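Local coordinates for protein group II chitinase (Ostrinia furnacalis, PDB 6JAY) that probably hydrolyses internal glycosidic linkages of chitin as an endochitinase, this chain being a family 18 glycoside hydrolase domain of a much longer protein, at residues Y198-Q203 against T223-N228; G202-K207 against Y251-T256. One frame throughout, in Å; residues are numbered along the deposited sequence.

Contact 1. Residues Y198-Q203 against T223-N228. With NAG (2-acetamido-2-deoxy-beta-D-glucopyranose), chain B; JUK (2-amino-1-[(furan-2-yl)methyl]-5-oxo-3-({[(2S)-oxolan-2-yl]methyl}carbamoyl)-5H-dipyrido[1,2-a:2',3'-d]pyrimidin-1-ium), chain C.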
# COMPACT_ATOMS: atom_id res chain seq x y z
N TYR A 198 -3.82 -4.78 -3.95
CA TYR A 198 -3.29 -4.35 -5.24
C TYR A 198 -2.06 -5.19 -5.52
O TYR A 198 -1.65 -6.03 -4.71
CB TYR A 198 -2.99 -2.85 -5.27
CG TYR A 198 -2.27 -2.31 -4.03
CD1 TYR A 198 -0.93 -2.63 -3.79
CD2 TYR A 198 -2.92 -1.49 -3.12
CE1 TYR A 198 -0.28 -2.13 -2.67
CE2 TYR A 198 -2.27 -0.99 -2.00
CZ TYR A 198 -0.95 -1.32 -1.79
OH TYR A 198 -0.30 -0.83 -0.69
N ASP A 199 -1.46 -4.97 -6.69
CA ASP A 199 -0.39 -5.81 -7.20
C ASP A 199 -0.82 -7.28 -7.32
O ASP A 199 -0.02 -8.19 -7.15
CB ASP A 199 0.91 -5.67 -6.39
CG ASP A 199 1.52 -4.29 -6.52
OD1 ASP A 199 1.14 -3.55 -7.46
OD2 ASP A 199 2.39 -3.94 -5.68
N TYR A 200 -2.10 -7.51 -7.62
CA TYR A 200 -2.53 -8.87 -7.91
C TYR A 200 -1.90 -9.36 -9.20
O TYR A 200 -1.73 -10.57 -9.39
CB TYR A 200 -4.05 -8.92 -8.07
CG TYR A 200 -4.82 -8.80 -6.79
CD1 TYR A 200 -5.05 -9.91 -5.98
CD2 TYR A 200 -5.34 -7.57 -6.39
CE1 TYR A 200 -5.77 -9.81 -4.82
CE2 TYR A 200 -6.08 -7.46 -5.23
CZ TYR A 200 -6.29 -8.59 -4.45
OH TYR A 200 -7.01 -8.45 -3.30
N HIS A 201 -1.57 -8.43 -10.10
CA HIS A 201 -1.01 -8.75 -11.40
C HIS A 201 0.07 -7.75 -11.76
O HIS A 201 0.06 -6.60 -11.30
CB HIS A 201 -2.10 -8.79 -12.47
CG HIS A 201 -3.11 -9.85 -12.22
ND1 HIS A 201 -2.81 -11.19 -12.33
CD2 HIS A 201 -4.40 -9.78 -11.81
CE1 HIS A 201 -3.87 -11.90 -12.01
NE2 HIS A 201 -4.85 -11.07 -11.69
N GLY A 202 1.01 -8.19 -12.59
CA GLY A 202 2.16 -7.40 -12.98
C GLY A 202 2.99 -8.18 -13.97
O GLY A 202 2.65 -9.31 -14.34
N GLN A 203 4.09 -7.55 -14.40
CA GLN A 203 4.96 -8.12 -15.43
C GLN A 203 5.44 -9.53 -15.10
O GLN A 203 5.76 -10.29 -16.02
CB GLN A 203 6.18 -7.21 -15.63
CG GLN A 203 6.98 -6.99 -14.36
CD GLN A 203 8.16 -6.03 -14.55
OE1 GLN A 203 8.28 -5.03 -13.85
NE2 GLN A 203 9.03 -6.35 -15.50
N THR A 223 -10.00 -17.99 -8.32
CA THR A 223 -11.11 -17.27 -7.73
C THR A 223 -10.68 -16.30 -6.65
O THR A 223 -11.54 -15.59 -6.11
CB THR A 223 -12.14 -18.23 -7.13
OG1 THR A 223 -13.20 -17.48 -6.54
CG2 THR A 223 -11.51 -19.08 -6.06
N TYR A 224 -9.40 -16.25 -6.29
CA TYR A 224 -9.00 -15.50 -5.11
C TYR A 224 -8.18 -14.24 -5.38
O TYR A 224 -7.87 -13.52 -4.43
CB TYR A 224 -8.31 -16.38 -4.05
CG TYR A 224 -7.31 -17.39 -4.55
CD1 TYR A 224 -7.69 -18.69 -4.83
CD2 TYR A 224 -5.97 -17.06 -4.69
CE1 TYR A 224 -6.78 -19.63 -5.26
CE2 TYR A 224 -5.05 -17.99 -5.12
CZ TYR A 224 -5.46 -19.27 -5.42
OH TYR A 224 -4.54 -20.20 -5.86
N PHE A 225 -7.84 -13.94 -6.63
CA PHE A 225 -7.03 -12.75 -6.94
C PHE A 225 -7.92 -11.54 -7.24
O PHE A 225 -7.90 -10.96 -8.32
CB PHE A 225 -6.07 -13.04 -8.10
CG PHE A 225 -4.79 -13.72 -7.68
CD1 PHE A 225 -4.81 -14.88 -6.94
CD2 PHE A 225 -3.56 -13.19 -8.05
CE1 PHE A 225 -3.63 -15.51 -6.57
CE2 PHE A 225 -2.38 -13.82 -7.68
CZ PHE A 225 -2.42 -14.98 -6.94
N ASN A 226 -8.73 -11.17 -6.25
CA ASN A 226 -9.53 -9.96 -6.34
C ASN A 226 -9.79 -9.45 -4.93
O ASN A 226 -9.76 -10.22 -3.97
CB ASN A 226 -10.84 -10.20 -7.11
CG ASN A 226 -11.65 -11.31 -6.52
OD1 ASN A 226 -12.44 -11.08 -5.60
ND2 ASN A 226 -11.48 -12.54 -7.04
N ALA A 227 -10.02 -8.14 -4.82
CA ALA A 227 -10.18 -7.51 -3.51
C ALA A 227 -11.36 -8.07 -2.74
O ALA A 227 -11.30 -8.19 -1.51
CB ALA A 227 -10.34 -5.99 -3.66
N ASN A 228 -12.46 -8.40 -3.43
CA ASN A 228 -13.63 -8.92 -2.74
C ASN A 228 -13.31 -10.22 -2.01
O ASN A 228 -13.67 -10.39 -0.83
CB ASN A 228 -14.76 -9.13 -3.75
CG ASN A 228 -15.99 -9.70 -3.10
OD1 ASN A 228 -16.48 -9.18 -2.11
ND2 ASN A 228 -16.51 -10.78 -3.67
C1 NAG B . -17.68 -11.40 -3.10
C2 NAG B . -18.61 -11.94 -4.19
C3 NAG B . -19.76 -12.73 -3.57
C4 NAG B . -19.22 -13.80 -2.63
C5 NAG B . -18.29 -13.16 -1.60
C6 NAG B . -17.65 -14.16 -0.66
C7 NAG B . -19.13 -10.88 -6.35
C8 NAG B . -18.56 -12.11 -6.98
N2 NAG B . -19.13 -10.86 -5.01
O3 NAG B . -20.52 -13.34 -4.60
O4 NAG B . -20.29 -14.46 -1.96
O5 NAG B . -17.23 -12.47 -2.27
O6 NAG B . -16.44 -14.69 -1.20
O7 NAG B . -19.58 -9.95 -7.01
C1 JUK C . 8.04 0.86 -5.86
C10 JUK C . 9.60 -7.10 -8.17
C11 JUK C . 7.50 -3.16 -5.51
C12 JUK C . 6.36 -5.41 -5.84
C13 JUK C . 7.51 -4.61 -6.15
C14 JUK C . 8.55 -5.23 -6.90
C15 JUK C . 5.14 -7.59 -6.08
C16 JUK C . 6.28 -6.75 -6.34
C17 JUK C . 7.33 -7.28 -7.10
C18 JUK C . 3.99 -9.64 -6.31
C19 JUK C . 6.08 -9.34 -7.27
C2 JUK C . 8.30 2.45 -5.94
C20 JUK C . 6.05 -10.71 -7.80
C21 JUK C . 4.92 -11.52 -7.53
C22 JUK C . 3.88 -10.98 -6.79
C3 JUK C . 8.63 2.72 -7.21
C4 JUK C . 8.60 0.37 -6.96
C5 JUK C . 8.32 -1.15 -7.27
C6 JUK C . 8.88 -7.81 -10.53
C7 JUK C . 9.22 -7.30 -11.86
C8 JUK C . 10.08 -6.24 -11.66
C9 JUK C . 9.57 -6.99 -9.69
N1 JUK C . 7.86 -1.74 -6.01
N2 JUK C . 9.70 -4.48 -7.20
N3 JUK C . 8.45 -6.50 -7.38
N4 JUK C . 7.22 -8.56 -7.55
N5 JUK C . 5.10 -8.88 -6.58
O1 JUK C . 4.07 -7.09 -5.32
O2 JUK C . 8.26 1.46 -8.01
O3 JUK C . 10.28 -6.09 -10.39
O4 JUK C . 7.13 -3.18 -4.35
O HOH W 1 -7.37 -11.62 -10.88
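Tyr200 and Phe225, whose CA atoms lie 6.0 Å apart, mark the closest approach of two largely irregular backbone segments: residues 198-203, which follow strand 192-195, and residues 223-228, which run into the first turn of helix 227-236. They lie towards the two ends of the loop joining this strand to this helix in the TIM barrel of family 18 chitinases. Tyr200 does most of the touching. Its first torsion sets CG opposite the carbonyl carbon (chi1 -73°), which sends the ring across the backbone of Phe225 and Asn226. One face lies against Phe225 O and Asn226 CA, the latter 3.9 Å above the ring plane and offset to the rim, while Tyr200 CD1 comes 3.9 Å from Phe225 CB. A tyrosine suits this place because its flat ring packs on peptide backbone and its hydroxyl carries on to Thr230 OG1, to which it is hydrogen-bonded.

Phe225 sits at the centre of an inverse gamma turn. In the plane of its ring, at the edge, Tyr200 O comes 3.5 Å from Phe225 CD2. The His201 imidazole meets the same phenyl obliquely, with planes at 37°. The histidine has a partner at each ring nitrogen: ND1 is hydrogen-bonded to Asp205 OD2, and NE2 lies 2.7 Å from a water that donates to Phe225 O. A single water thus bridges the two segments.

Asn226 is the N-cap of the helix, an apt role for a short amide side chain: OD1 accepts from Tyr229 N, while ND2 reaches back to Thr223 O from above the carbonyl plane (3.2 Å). Two residues later the polypeptide carries its sugar, Asn228 ND2 being joined covalently to C1 of the N-acetylglucosamine at 1.4 Å.

Contact 2. Residues G202-K207 against Y251-T256; sequences GQWDKK and YGQSFT. With JUK (2-amino-1-[(furan-2-yl)methyl]-5-oxo-3-({[(2S)-oxolan-2-yl]methyl}carbamoyl)-5H-dipyrido[1,2-a:2',3'-d]pyrimidin-1-ium), chain C.
The indole of Trp204 lies between the bound ligand JUK and the backbone, with the Gln253 amide approaching its six-membered ring obliquely. On one face the fused rings of JUK press close, C20 lying 3.4 Å above the indole plane. On the opposite face is Gly202 CA, at 3.6 Å. Gln253 NE2 comes to 3.8 Å from Trp204 CH2, its amide turned 72° from the indole. Glycine suits position 202 because the indole rests directly on its CA, leaving no room for a side chain. Trp204 CG is set between the backbone N and the carbonyl carbon (chi1 52°), which folds the indole back over Gly202.

The Phe255 ring packs against the backbone at the start of the 3-10 turn 203-205. Its CE2 atom meets Gly202 C at 3.2 Å and Lys207 O at 3.4 Å, both obliquely, and Trp319 meets the ring with planes at about 80°. One face of the phenyl has a water 4.2 Å above its centre. That water accepts from Gln203 N (2.8 Å) and lies within hydrogen-bonding distance of both Gln253 OE1 and Ser254 O, which compete with other acceptors for its protons. A glutamine fits at 253 because the two polar atoms of the amide that its bent side chain carries serve different partners: OE1 faces this water, and NE2 is satisfied by Asp199. The turn itself is closed by Asp205 N bonding to Gly202 O.

Gln203 CG also touches the ligand, at JUK C7 (3.4 Å). A tryptophan face offered to a flat ligand beside the C-terminal part of a barrel strand is consistent with the aromatic-lined, chitin-binding cleft that family 18 enzymes carry at the C-terminal ends of their barrel strands.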
# COMPACT_ATOMS: atom_id res chain seq x y z
N GLY A 202 1.01 -8.19 -12.59
CA GLY A 202 2.16 -7.40 -12.98
C GLY A 202 2.99 -8.18 -13.97
O GLY A 202 2.65 -9.31 -14.34
N GLN A 203 4.09 -7.55 -14.40
CA GLN A 203 4.96 -8.12 -15.43
C GLN A 203 5.44 -9.53 -15.10
O GLN A 203 5.76 -10.29 -16.02
CB GLN A 203 6.18 -7.21 -15.63
CG GLN A 203 6.98 -6.99 -14.36
CD GLN A 203 8.16 -6.03 -14.55
OE1 GLN A 203 8.28 -5.03 -13.85
NE2 GLN A 203 9.03 -6.35 -15.50
N TRP A 204 5.50 -9.88 -13.81
CA TRP A 204 5.95 -11.22 -13.41
C TRP A 204 5.01 -12.32 -13.89
O TRP A 204 5.42 -13.48 -13.95
CB TRP A 204 6.11 -11.29 -11.88
CG TRP A 204 4.89 -10.82 -11.14
CD1 TRP A 204 3.79 -11.57 -10.81
CD2 TRP A 204 4.62 -9.48 -10.66
NE1 TRP A 204 2.86 -10.78 -10.16
CE2 TRP A 204 3.35 -9.51 -10.05
CE3 TRP A 204 5.33 -8.28 -10.69
CZ2 TRP A 204 2.77 -8.37 -9.47
CZ3 TRP A 204 4.76 -7.15 -10.10
CH2 TRP A 204 3.49 -7.20 -9.51
N ASP A 205 3.76 -11.98 -14.23
CA ASP A 205 2.79 -12.98 -14.69
C ASP A 205 3.06 -13.44 -16.11
O ASP A 205 2.48 -14.44 -16.54
CB ASP A 205 1.37 -12.41 -14.65
CG ASP A 205 0.83 -12.24 -13.25
OD1 ASP A 205 1.21 -13.02 -12.35
OD2 ASP A 205 -0.01 -11.33 -13.06
N LYS A 206 3.87 -12.70 -16.87
CA LYS A 206 4.12 -12.93 -18.29
C LYS A 206 2.88 -12.74 -19.16
O LYS A 206 2.87 -13.18 -20.32
CB LYS A 206 4.80 -14.28 -18.58
CG LYS A 206 6.10 -14.48 -17.83
CD LYS A 206 7.03 -13.29 -18.00
CE LYS A 206 7.51 -13.16 -19.44
NZ LYS A 206 7.77 -11.75 -19.83
N LYS A 207 1.84 -12.09 -18.64
CA LYS A 207 0.65 -11.76 -19.42
C LYS A 207 -0.05 -10.60 -18.74
O LYS A 207 0.17 -10.34 -17.55
CB LYS A 207 -0.29 -12.96 -19.60
CG LYS A 207 -0.90 -13.49 -18.31
CD LYS A 207 -1.81 -14.68 -18.58
CE LYS A 207 -2.46 -15.19 -17.31
NZ LYS A 207 -3.26 -16.42 -17.58
N TYR A 251 -1.43 4.12 -8.76
CA TYR A 251 -0.47 3.84 -9.82
C TYR A 251 -0.99 2.65 -10.62
O TYR A 251 -1.97 2.00 -10.24
CB TYR A 251 0.90 3.50 -9.21
CG TYR A 251 0.85 2.23 -8.40
CD1 TYR A 251 0.48 2.24 -7.06
CD2 TYR A 251 1.12 1.00 -8.99
CE1 TYR A 251 0.40 1.07 -6.32
CE2 TYR A 251 1.03 -0.17 -8.28
CZ TYR A 251 0.67 -0.13 -6.95
OH TYR A 251 0.59 -1.31 -6.24
N GLY A 252 -0.30 2.35 -11.71
CA GLY A 252 -0.64 1.19 -12.51
C GLY A 252 0.55 0.28 -12.72
O GLY A 252 1.71 0.67 -12.55
N GLN A 253 0.25 -0.98 -13.06
CA GLN A 253 1.25 -1.94 -13.51
C GLN A 253 1.30 -1.91 -15.03
O GLN A 253 0.26 -2.00 -15.69
CB GLN A 253 0.90 -3.36 -13.02
CG GLN A 253 1.08 -3.56 -11.51
CD GLN A 253 2.54 -3.69 -11.08
OE1 GLN A 253 3.43 -3.94 -11.90
NE2 GLN A 253 2.80 -3.52 -9.79
N SER A 254 2.49 -1.76 -15.57
CA SER A 254 2.68 -1.61 -17.01
C SER A 254 3.39 -2.82 -17.58
O SER A 254 4.17 -3.49 -16.90
CB SER A 254 3.48 -0.35 -17.34
OG SER A 254 4.81 -0.51 -16.92
N PHE A 255 3.12 -3.07 -18.86
CA PHE A 255 3.57 -4.28 -19.53
C PHE A 255 3.99 -3.93 -20.95
O PHE A 255 3.39 -3.06 -21.58
CB PHE A 255 2.42 -5.30 -19.65
CG PHE A 255 1.75 -5.68 -18.35
CD1 PHE A 255 0.86 -4.82 -17.72
CD2 PHE A 255 1.96 -6.93 -17.78
CE1 PHE A 255 0.22 -5.17 -16.55
CE2 PHE A 255 1.32 -7.29 -16.61
CZ PHE A 255 0.45 -6.41 -15.99
N THR A 256 5.03 -4.61 -21.43
CA THR A 256 5.37 -4.60 -22.85
C THR A 256 4.76 -5.86 -23.45
O THR A 256 5.16 -6.98 -23.11
CB THR A 256 6.89 -4.55 -23.06
OG1 THR A 256 7.40 -3.33 -22.53
CG2 THR A 256 7.23 -4.62 -24.56
C1 JUK C . 8.04 0.86 -5.86
C10 JUK C . 9.60 -7.10 -8.17
C11 JUK C . 7.50 -3.16 -5.51
C12 JUK C . 6.36 -5.41 -5.84
C13 JUK C . 7.51 -4.61 -6.15
C14 JUK C . 8.55 -5.23 -6.90
C15 JUK C . 5.14 -7.59 -6.08
C16 JUK C . 6.28 -6.75 -6.34
C17 JUK C . 7.33 -7.28 -7.10
C18 JUK C . 3.99 -9.64 -6.31
C19 JUK C . 6.08 -9.34 -7.27
C2 JUK C . 8.30 2.45 -5.94
C20 JUK C . 6.05 -10.71 -7.80
C21 JUK C . 4.92 -11.52 -7.53
C22 JUK C . 3.88 -10.98 -6.79
C3 JUK C . 8.63 2.72 -7.21
C4 JUK C . 8.60 0.37 -6.96
C5 JUK C . 8.32 -1.15 -7.27
C6 JUK C . 8.88 -7.81 -10.53
C7 JUK C . 9.22 -7.30 -11.86
C8 JUK C . 10.08 -6.24 -11.66
C9 JUK C . 9.57 -6.99 -9.69
N1 JUK C . 7.86 -1.74 -6.01
N2 JUK C . 9.70 -4.48 -7.20
N3 JUK C . 8.45 -6.50 -7.38
N4 JUK C . 7.22 -8.56 -7.55
N5 JUK C . 5.10 -8.88 -6.58
O1 JUK C . 4.07 -7.09 -5.32
O2 JUK C . 8.26 1.46 -8.01
O3 JUK C . 10.28 -6.09 -10.39
O4 JUK C . 7.13 -3.18 -4.35
O HOH W 2 4.12 -4.76 -14.45

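Contacts 1 and 2 start from the same loop after strand 192-195 and share Gly202 and Gln203, with centres 12 Å apart. Along the chain, 198-207 comes first, then 223-228 entering helix 227-236, then 251-256 on strand 244-257; strands 192-195 and 244-257 run parallel as neighbours in the TIM barrel. Contact 1 packs the loop against the entry to the helix, near the glycosylated surface, and contact 2 packs it against the strand. Asp199 OD1 ties them together, hydrogen-bonded to Tyr251 OH (2.6 Å) and Gln253 NE2 (2.9 Å). One loop thus packs on both helix and strand while presenting residues to JUK.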